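Long-range contacts in periplasmic beta-glucosidase (Pseudomonas aeruginosa, PDB 6R5T), which probably hydrolyses terminal, non-reducing beta-D-glucosyl residues, releasing beta-D-glucose, as a periplasmic member of glycoside hydrolase family 3: residues V474-E479 and V514-N519; G362-K367 and E537-G542. The protein carries 1 engineered substitution. One frame throughout, in Å; residues are numbered along the deposited sequence.

Contact 1 of 2, residues V474-E479 and V514-N519; sequences VAVVGE and VLVLMN
V516 sits at the apolar centre, its two methyls dividing the work: CG2 reaches back to V474 CG1 at 3.7 Å, while CG1 rests against V476 CG1. Strands 472-478 and 513-518 are parallel neighbours joined through helix 497-508, a beta-alpha-beta unit within the mixed sheet of the family 3 C-terminal domain, and V474, V514, V476 and V516 share one face of that sheet. M518 extends this patch: its chain, stretched beyond CG, swings the terminal CE over to V476 CG1 at 3.9 Å, where V410 of helix 410-418 packs on both residues. The other face carries A475, V477 and L515, packed on helix 497-508, and L517, packed on L525. In L515 and L517 CG lies beside the backbone N (chi1 -62° and -67°), and each sends CD2 back across the strand gap, to A475 CB and to V477 CG2 respectively.

Between the faces run five backbone hydrogen bonds in the alternating parallel pattern, from A475 N to V514 O at the start to E479 N to M518 O at 2.8 Å. At G478 the chain takes backbone angles that only glycine accepts readily, and its CA comes within 3.2 Å of M518 O as a CA-H...O contact.

Beyond the strand ends the contact turns polar. The buried carboxylate of E479 bridges R521 and R490 through OE2, an environment that would be expected to stabilise its charge. Its other oxygen, OE1, accepts a hydrogen bond from G520 N and lies 3.6 Å from N519 CB.

Contact 2 of 2, residues G362-K367 and E537-G542; sequences GLVLLK and ETWFSG
V364 and E537 form one antiparallel, hydrogen-bonded pair: V364 N gives to E537 O at 2.9 Å, and E537 N returns to V364 O at 2.7 Å. This two-bond ring pairs the start of strand 364-368 with E537 of strand 534-537. Farther along, strand 364-368 bulges where L366 and K367 together stand opposite the single residue I535, a classic beta bulge. Toward the other end, the chain beyond E537 leaves the pairing, and a side-chain bond takes over: W539 NE1 donates to G362 O at 2.9 Å. That oxygen lies in the plane of the indole, although the nitrogen stands 35° out of the carbonyl plane.

One face of the indole is covered by E537, whose CG lies 3.6 Å above the plane and over its centre. The glutamate leaves the backbone with CG opposite N (chi1 169°), then bends at chi2, which brings OE2 round to accept a hydrogen bond from W539 N at 3.0 Å, while OE1 accepts one from N519 ND2. Both carboxylate oxygens are thus held, and the side chain is pinned across the ring. V364 CG2 meets the indole at CZ2, and L366 runs alongside E537, with CD1 against its CB. Across the pairing, L363 sends CD2 to T538 CB at 3.7 Å.

In this C-terminal domain of the family 3 enzyme, the contact attaches the edge strand 364-368, which follows helix 352-362 closely, to its neighbour in the sheet, strand 534-537. L363 and T538 both pack on I549 of helix 545-553, while T538 and E537 also touch strand 513-518, the next one inward.

Overall arrangement
From the N terminus, the chain first supplies 362-367, which leads into edge strand 364-368 of the mixed sheet in the C-terminal domain. It then builds strands 380-384, 423-427 and 472-478, passes through helix 497-508 and comes back beside itself in strand 513-518, where contact 1 closes the shorter loop. Only at the end of strand 534-537 does the chain, in 537-542, come back to 362-367, so contact 2 closes a longer loop that encloses the first. Their centres are about 9 Å apart. The seam between them is direct: T538 OG1 probably bonds to L517 O, and M518 CB packs on W539 O. Together they tie the sheet's interior parallel strands to its antiparallel edge.

Contact 1 of 2, residues V474-E479 and V514-N519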
loop_
_atom_site.group_PDB
_atom_site.type_symbol
_atom_site.label_atom_id
_atom_site.label_comp_id
_atom_site.label_asym_id
_atom_site.label_seq_id
_atom_site.Cartn_x
_atom_site.Cartn_y
_atom_site.Cartn_z
ATOM N N VAL A 474 -1.035 -19.288 31.790
ATOM C CA VAL A 474 -1.711 -19.290 30.458
ATOM C C VAL A 474 -2.274 -17.884 30.287
ATOM O O VAL A 474 -3.266 -17.541 30.961
ATOM C CB VAL A 474 -2.778 -20.377 30.361
ATOM C CG1 VAL A 474 -3.541 -20.324 29.042
ATOM C CG2 VAL A 474 -2.136 -21.745 30.495
ATOM N N ALA A 475 -1.654 -17.077 29.438
ATOM C CA ALA A 475 -2.082 -15.695 29.194
ATOM C C ALA A 475 -2.968 -15.705 27.944
ATOM O O ALA A 475 -2.506 -16.138 26.882
ATOM C CB ALA A 475 -0.909 -14.785 29.027
ATOM N N VAL A 476 -4.197 -15.276 28.067
ATOM C CA VAL A 476 -5.203 -15.294 26.990
ATOM C C VAL A 476 -5.384 -13.828 26.590
ATOM O O VAL A 476 -6.021 -13.045 27.286
ATOM C CB VAL A 476 -6.528 -15.982 27.370
ATOM C CG1 VAL A 476 -7.349 -16.230 26.116
ATOM C CG2 VAL A 476 -6.299 -17.271 28.135
ATOM N N VAL A 477 -4.777 -13.479 25.473
ATOM C CA VAL A 477 -4.534 -12.086 25.092
ATOM C C VAL A 477 -4.770 -11.925 23.594
ATOM O O VAL A 477 -4.809 -12.928 22.851
ATOM C CB VAL A 477 -3.111 -11.664 25.459
ATOM C CG1 VAL A 477 -2.976 -11.512 26.963
ATOM C CG2 VAL A 477 -2.050 -12.595 24.887
ATOM N N GLY A 478 -4.902 -10.665 23.174
ATOM C CA GLY A 478 -4.952 -10.327 21.748
ATOM C C GLY A 478 -6.043 -9.306 21.496
ATOM O O GLY A 478 -6.220 -8.390 22.286
ATOM N N GLU A 479 -6.801 -9.479 20.432
ATOM C CA GLU A 479 -7.823 -8.506 20.001
ATOM C C GLU A 479 -9.190 -8.923 20.509
ATOM O O GLU A 479 -9.471 -10.110 20.609
ATOM C CB GLU A 479 -7.896 -8.404 18.464
ATOM C CG GLU A 479 -6.612 -7.978 17.803
ATOM C CD GLU A 479 -6.768 -7.937 16.273
ATOM O OE1 GLU A 479 -7.397 -8.859 15.715
ATOM O OE2 GLU A 479 -6.235 -6.959 15.652
ATOM N N VAL A 514 2.691 -19.286 28.655
ATOM C CA VAL A 514 2.011 -19.828 27.461
ATOM C C VAL A 514 1.072 -18.724 26.963
ATOM O O VAL A 514 0.238 -18.288 27.725
ATOM C CB VAL A 514 1.209 -21.107 27.743
ATOM C CG1 VAL A 514 0.438 -21.548 26.527
ATOM C CG2 VAL A 514 2.081 -22.238 28.242
ATOM N N LEU A 515 1.237 -18.273 25.715
ATOM C CA LEU A 515 0.297 -17.287 25.160
ATOM C C LEU A 515 -0.750 -17.992 24.333
ATOM O O LEU A 515 -0.416 -18.768 23.425
ATOM C CB LEU A 515 1.036 -16.306 24.260
ATOM C CG LEU A 515 2.105 -15.443 24.846
ATOM C CD1 LEU A 515 2.384 -14.321 23.867
ATOM C CD2 LEU A 515 1.746 -14.930 26.223
ATOM N N VAL A 516 -1.997 -17.732 24.671
ATOM C CA VAL A 516 -3.163 -18.143 23.876
ATOM C C VAL A 516 -3.698 -16.882 23.209
ATOM O O VAL A 516 -4.193 -15.980 23.884
ATOM C CB VAL A 516 -4.237 -18.848 24.731
ATOM C CG1 VAL A 516 -5.469 -19.100 23.896
ATOM C CG2 VAL A 516 -3.722 -20.124 25.349
ATOM N N LEU A 517 -3.491 -16.769 21.901
ATOM C CA LEU A 517 -3.776 -15.525 21.171
ATOM C C LEU A 517 -5.167 -15.634 20.545
ATOM O O LEU A 517 -5.467 -16.668 19.889
ATOM C CB LEU A 517 -2.779 -15.412 20.023
ATOM C CG LEU A 517 -1.310 -15.201 20.341
ATOM C CD1 LEU A 517 -0.576 -14.980 19.008
ATOM C CD2 LEU A 517 -1.106 -14.054 21.305
ATOM N N MET A 518 -5.971 -14.600 20.715
ATOM C CA MET A 518 -7.222 -14.437 19.941
ATOM C C MET A 518 -7.014 -13.192 19.100
ATOM O O MET A 518 -6.467 -12.173 19.569
ATOM C CB MET A 518 -8.464 -14.308 20.807
ATOM C CG MET A 518 -8.648 -15.440 21.680
ATOM S SD MET A 518 -10.410 -15.480 22.187
ATOM C CE MET A 518 -10.170 -16.701 23.462
ATOM N N ASN A 519 -7.510 -13.243 17.889
ATOM C CA ASN A 519 -7.284 -12.131 16.953
ATOM C C ASN A 519 -7.950 -12.485 15.629
ATOM O O ASN A 519 -8.154 -13.690 15.329
ATOM C CB ASN A 519 -5.797 -11.905 16.649
ATOM C CG ASN A 519 -4.999 -13.147 16.343
ATOM O OD1 ASN A 519 -4.913 -14.053 17.208
ATOM N ND2 ASN A 519 -4.391 -13.230 15.169
#

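Contact 2 of 2, residues G362-K367 and E537-G542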
loop_
_atom_site.group_PDB
_atom_site.type_symbol
_atom_site.label_atom_id
_atom_site.label_comp_id
_atom_site.label_asym_id
_atom_site.label_seq_id
_atom_site.Cartn_x
_atom_site.Cartn_y
_atom_site.Cartn_z
ATOM N N GLY A 362 -7.955 -25.670 13.247
ATOM C CA GLY A 362 -7.533 -24.315 12.841
ATOM C C GLY A 362 -6.451 -23.751 13.757
ATOM O O GLY A 362 -5.837 -22.709 13.409
ATOM N N LEU A 363 -6.240 -24.361 14.920
ATOM C CA LEU A 363 -5.317 -23.765 15.911
ATOM C C LEU A 363 -3.877 -23.931 15.438
ATOM O O LEU A 363 -3.523 -25.027 14.919
ATOM C CB LEU A 363 -5.510 -24.438 17.270
ATOM C CG LEU A 363 -6.942 -24.396 17.791
ATOM C CD1 LEU A 363 -6.996 -25.110 19.130
ATOM C CD2 LEU A 363 -7.510 -23.008 17.898
ATOM N N VAL A 364 -3.083 -22.864 15.537
ATOM C CA VAL A 364 -1.720 -22.864 14.957
ATOM C C VAL A 364 -0.721 -22.728 16.082
ATOM O O VAL A 364 -0.707 -21.694 16.812
ATOM C CB VAL A 364 -1.516 -21.764 13.876
ATOM C CG1 VAL A 364 -0.124 -21.870 13.297
ATOM C CG2 VAL A 364 -2.541 -21.841 12.770
ATOM N N LEU A 365 0.144 -23.715 16.222
ATOM C CA LEU A 365 1.239 -23.598 17.207
ATOM C C LEU A 365 2.348 -22.775 16.583
ATOM O O LEU A 365 2.950 -23.181 15.568
ATOM C CB LEU A 365 1.702 -25.014 17.588
ATOM C CG LEU A 365 2.787 -25.046 18.657
ATOM C CD1 LEU A 365 2.302 -24.450 19.970
ATOM C CD2 LEU A 365 3.246 -26.482 18.872
ATOM N N LEU A 366 2.637 -21.617 17.142
ATOM C CA LEU A 366 3.652 -20.711 16.590
ATOM C C LEU A 366 5.007 -20.874 17.292
ATOM O O LEU A 366 6.012 -20.513 16.679
ATOM C CB LEU A 366 3.157 -19.278 16.704
ATOM C CG LEU A 366 1.973 -18.916 15.790
ATOM C CD1 LEU A 366 1.538 -17.511 16.018
ATOM C CD2 LEU A 366 2.358 -19.109 14.345
ATOM N N LYS A 367 5.018 -21.313 18.543
ATOM C CA LYS A 367 6.274 -21.441 19.323
ATOM C C LYS A 367 6.027 -22.440 20.442
ATOM O O LYS A 367 4.949 -22.458 20.994
ATOM C CB LYS A 367 6.724 -20.122 19.929
ATOM C CG LYS A 367 8.054 -20.183 20.677
ATOM C CD LYS A 367 8.506 -18.884 21.281
ATOM C CE LYS A 367 9.866 -19.074 21.952
ATOM N NZ LYS A 367 10.347 -17.850 22.625
ATOM N N GLU A 537 -1.880 -19.744 18.353
ATOM C CA GLU A 537 -2.808 -18.865 17.611
ATOM C C GLU A 537 -4.184 -19.532 17.569
ATOM O O GLU A 537 -4.272 -20.641 16.993
ATOM C CB GLU A 537 -2.222 -18.625 16.227
ATOM C CG GLU A 537 -3.193 -17.949 15.270
ATOM C CD GLU A 537 -3.497 -16.549 15.702
ATOM O OE1 GLU A 537 -2.769 -15.631 15.251
ATOM O OE2 GLU A 537 -4.439 -16.349 16.520
ATOM N N THR A 538 -5.215 -18.905 18.138
ATOM C CA THR A 538 -6.552 -19.514 18.181
ATOM C C THR A 538 -7.567 -18.671 17.414
ATOM O O THR A 538 -8.774 -19.028 17.403
ATOM C CB THR A 538 -7.040 -19.730 19.624
ATOM O OG1 THR A 538 -7.503 -18.514 20.217
ATOM C CG2 THR A 538 -5.941 -20.348 20.455
ATOM N N TRP A 539 -7.145 -17.588 16.765
ATOM C CA TRP A 539 -8.064 -16.779 15.940
ATOM C C TRP A 539 -9.239 -16.343 16.810
ATOM O O TRP A 539 -9.000 -15.919 17.944
ATOM C CB TRP A 539 -8.496 -17.567 14.719
ATOM C CG TRP A 539 -7.401 -18.255 13.984
ATOM C CD1 TRP A 539 -7.169 -19.590 13.956
ATOM C CD2 TRP A 539 -6.413 -17.635 13.168
ATOM N NE1 TRP A 539 -6.096 -19.855 13.166
ATOM C CE2 TRP A 539 -5.625 -18.679 12.643
ATOM C CE3 TRP A 539 -6.087 -16.305 12.841
ATOM C CZ2 TRP A 539 -4.538 -18.434 11.816
ATOM C CZ3 TRP A 539 -4.996 -16.077 12.023
ATOM C CH2 TRP A 539 -4.246 -17.126 11.514
ATOM N N PHE A 540 -10.472 -16.465 16.341
ATOM C CA PHE A 540 -11.663 -16.518 17.231
ATOM C C PHE A 540 -12.258 -17.887 16.942
ATOM O O PHE A 540 -12.693 -18.114 15.801
ATOM C CB PHE A 540 -12.635 -15.359 17.003
ATOM C CG PHE A 540 -12.059 -13.987 17.249
ATOM C CD1 PHE A 540 -11.560 -13.635 18.500
ATOM C CD2 PHE A 540 -11.940 -13.095 16.224
ATOM C CE1 PHE A 540 -11.003 -12.390 18.721
ATOM C CE2 PHE A 540 -11.369 -11.852 16.439
ATOM C CZ PHE A 540 -10.899 -11.506 17.688
ATOM N N SER A 541 -12.219 -18.817 17.892
ATOM C CA SER A 541 -12.428 -20.266 17.595
ATOM C C SER A 541 -13.893 -20.727 17.742
ATOM O O SER A 541 -14.156 -21.910 17.501
ATOM C CB SER A 541 -11.489 -21.101 18.408
ATOM O OG SER A 541 -10.236 -21.201 17.729
ATOM N N GLY A 542 -14.814 -19.829 18.099
ATOM C CA GLY A 542 -16.258 -20.152 18.014
ATOM C C GLY A 542 -16.861 -20.657 19.300
ATOM O O GLY A 542 -16.262 -20.607 20.380
#